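Local coordinates for Lpg2148(MvcA) (Legionella pneumophila subsp. pneumophila str. Philadelphia 1, PDB 6K11), which probably acts as a deamidase-related deubiquitinating effector that removes ubiquitin from the host ubiquitin-conjugating enzyme UBE2N and so regulates its activity, at residues A[13-18]-A[341-346]. Numbering follows the deposited sequence.
Sequences KSMSQS and KNLQET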
loop_
_atom_site.group_PDB
_atom_site.type_symbol
_atom_site.label_atom_id
_atom_site.label_comp_id
_atom_site.label_asym_id
_atom_site.label_seq_id
_atom_site.Cartn_x
_atom_site.Cartn_y
_atom_site.Cartn_z
ATOM N N LYS A 13 -10.640 1.175 18.496
ATOM C CA LYS A 13 -9.578 2.121 18.818
ATOM C C LYS A 13 -8.911 1.768 20.146
ATOM O O LYS A 13 -7.677 1.731 20.245
ATOM C CB LYS A 13 -10.127 3.552 18.845
ATOM C CG LYS A 13 -9.138 4.565 19.414
ATOM C CD LYS A 13 -9.537 5.988 19.083
ATOM C CE LYS A 13 -8.492 6.976 19.585
ATOM N NZ LYS A 13 -8.783 8.358 19.140
ATOM N N SER A 14 -9.715 1.491 21.184
ATOM C CA SER A 14 -9.135 1.195 22.490
ATOM C C SER A 14 -8.267 -0.063 22.441
ATOM O O SER A 14 -7.160 -0.094 23.004
ATOM C CB SER A 14 -10.254 1.063 23.532
ATOM O OG SER A 14 -9.705 0.766 24.803
ATOM N N MET A 15 -8.733 -1.093 21.742
ATOM C CA MET A 15 -8.009 -2.362 21.668
ATOM C C MET A 15 -6.722 -2.236 20.856
ATOM O O MET A 15 -5.686 -2.807 21.223
ATOM C CB MET A 15 -8.905 -3.448 21.048
ATOM C CG MET A 15 -10.029 -4.012 21.978
ATOM S SD MET A 15 -10.995 -5.333 21.177
ATOM C CE MET A 15 -9.705 -6.536 20.881
ATOM N N SER A 16 -6.778 -1.536 19.727
ATOM C CA SER A 16 -5.560 -1.323 18.940
ATOM C C SER A 16 -4.524 -0.496 19.710
ATOM O O SER A 16 -3.323 -0.805 19.678
ATOM C CB SER A 16 -5.917 -0.667 17.606
ATOM O OG SER A 16 -4.719 -0.371 16.879
ATOM N N GLN A 17 -4.962 0.557 20.412
ATOM C CA GLN A 17 -4.037 1.332 21.243
ATOM C C GLN A 17 -3.290 0.441 22.230
ATOM O O GLN A 17 -2.090 0.631 22.465
ATOM C CB GLN A 17 -4.772 2.426 22.028
ATOM C CG GLN A 17 -5.273 3.607 21.233
ATOM C CD GLN A 17 -6.135 4.522 22.073
ATOM O OE1 GLN A 17 -6.714 4.103 23.079
ATOM N NE2 GLN A 17 -6.225 5.784 21.671
ATOM N N SER A 18 -3.999 -0.514 22.847
ATOM C CA SER A 18 -3.407 -1.320 23.907
ATOM C C SER A 18 -2.596 -2.495 23.366
ATOM O O SER A 18 -1.556 -2.826 23.936
ATOM C CB SER A 18 -4.503 -1.820 24.866
ATOM O OG SER A 18 -4.985 -0.745 25.674
ATOM N N LYS A 341 -18.882 -8.571 18.103
ATOM C CA LYS A 341 -18.588 -9.967 18.420
ATOM C C LYS A 341 -17.199 -10.374 17.944
ATOM O O LYS A 341 -16.482 -11.094 18.649
ATOM C CB LYS A 341 -19.631 -10.882 17.789
ATOM C CG LYS A 341 -19.418 -12.323 18.181
ATOM C CD LYS A 341 -20.727 -13.060 18.370
ATOM C CE LYS A 341 -20.467 -14.527 18.671
ATOM N NZ LYS A 341 -21.061 -15.397 17.626
ATOM N N ASN A 342 -16.817 -9.952 16.740
ATOM C CA ASN A 342 -15.452 -10.191 16.268
ATOM C C ASN A 342 -14.419 -9.549 17.189
ATOM O O ASN A 342 -13.379 -10.148 17.490
ATOM C CB ASN A 342 -15.298 -9.654 14.843
ATOM C CG ASN A 342 -16.053 -10.495 13.830
ATOM O OD1 ASN A 342 -16.377 -11.648 14.102
ATOM N ND2 ASN A 342 -16.333 -9.926 12.661
ATOM N N LEU A 343 -14.673 -8.317 17.616
ATOM C CA LEU A 343 -13.756 -7.635 18.525
ATOM C C LEU A 343 -13.702 -8.337 19.880
ATOM O O LEU A 343 -12.627 -8.462 20.482
ATOM C CB LEU A 343 -14.177 -6.171 18.672
ATOM C CG LEU A 343 -13.884 -5.300 17.442
ATOM C CD1 LEU A 343 -14.827 -4.091 17.412
ATOM C CD2 LEU A 343 -12.395 -4.838 17.422
ATOM N N GLN A 344 -14.849 -8.806 20.381
ATOM C CA GLN A 344 -14.834 -9.516 21.657
ATOM C C GLN A 344 -14.102 -10.851 21.549
ATOM O O GLN A 344 -13.422 -11.264 22.496
ATOM C CB GLN A 344 -16.261 -9.735 22.177
ATOM C CG GLN A 344 -16.300 -10.331 23.586
ATOM C CD GLN A 344 -15.261 -9.707 24.550
ATOM O OE1 GLN A 344 -15.136 -8.469 24.661
ATOM N NE2 GLN A 344 -14.510 -10.565 25.243
ATOM N N GLU A 345 -14.227 -11.545 20.415
ATOM C CA GLU A 345 -13.472 -12.786 20.240
ATOM C C GLU A 345 -11.975 -12.517 20.145
ATOM O O GLU A 345 -11.169 -13.308 20.639
ATOM C CB GLU A 345 -13.947 -13.540 19.006
ATOM C CG GLU A 345 -15.277 -14.261 19.233
ATOM C CD GLU A 345 -15.952 -14.681 17.945
ATOM O OE1 GLU A 345 -15.424 -14.379 16.847
ATOM O OE2 GLU A 345 -17.030 -15.306 18.038
ATOM N N THR A 346 -11.582 -11.397 19.542
ATOM C CA THR A 346 -10.169 -11.025 19.563
ATOM C C THR A 346 -9.711 -10.715 20.984
ATOM O O THR A 346 -8.616 -11.117 21.391
ATOM C CB THR A 346 -9.964 -9.841 18.631
ATOM O OG1 THR A 346 -10.391 -10.233 17.325
ATOM C CG2 THR A 346 -8.493 -9.427 18.591
#
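Met-15 reaches from helix 4-19 to Leu-343 and Thr-346 of helix 336-351, a helix-helix packing contact that joins the N-terminal helix to one near the C-terminus and illustrates how a single unbranched side chain can bridge two helices. Its CB points toward the partner helix, and with CG beside the backbone N and chi2 extended at -178°, the chain runs straight out as far as the sulfur. There SD of Met-15 meets CB and CD2 of Leu-343, the latter at 4.0 Å. The same SD of Met-15 also lies 3.6 Å from the carbonyl O of Leu-343. At chi3 (61°) the chain bends, turning the methyl toward Thr-346: CE of Met-15 rests 3.5 Å from O of Leu-343 and 3.9 Å from CG2 of Thr-346. The contact is buried and small, with 132 Å² buried between the two segments, both sides summed. Met-15 also touches Gln-347 and Ile-350, further toward the C-terminal end of the same helix as Thr-346, whereas Leu-343 packs against Lys-11 and Leu-12. With chi1 at -59°, Thr-346 turns its methyl to Met-15 while its hydroxyl bonds within its own helix: OG1 of Thr-346 donates to the Asn-342 carbonyl O at 3.0 Å, from the face of that carbonyl opposite the one approached by the Thr-346 backbone N.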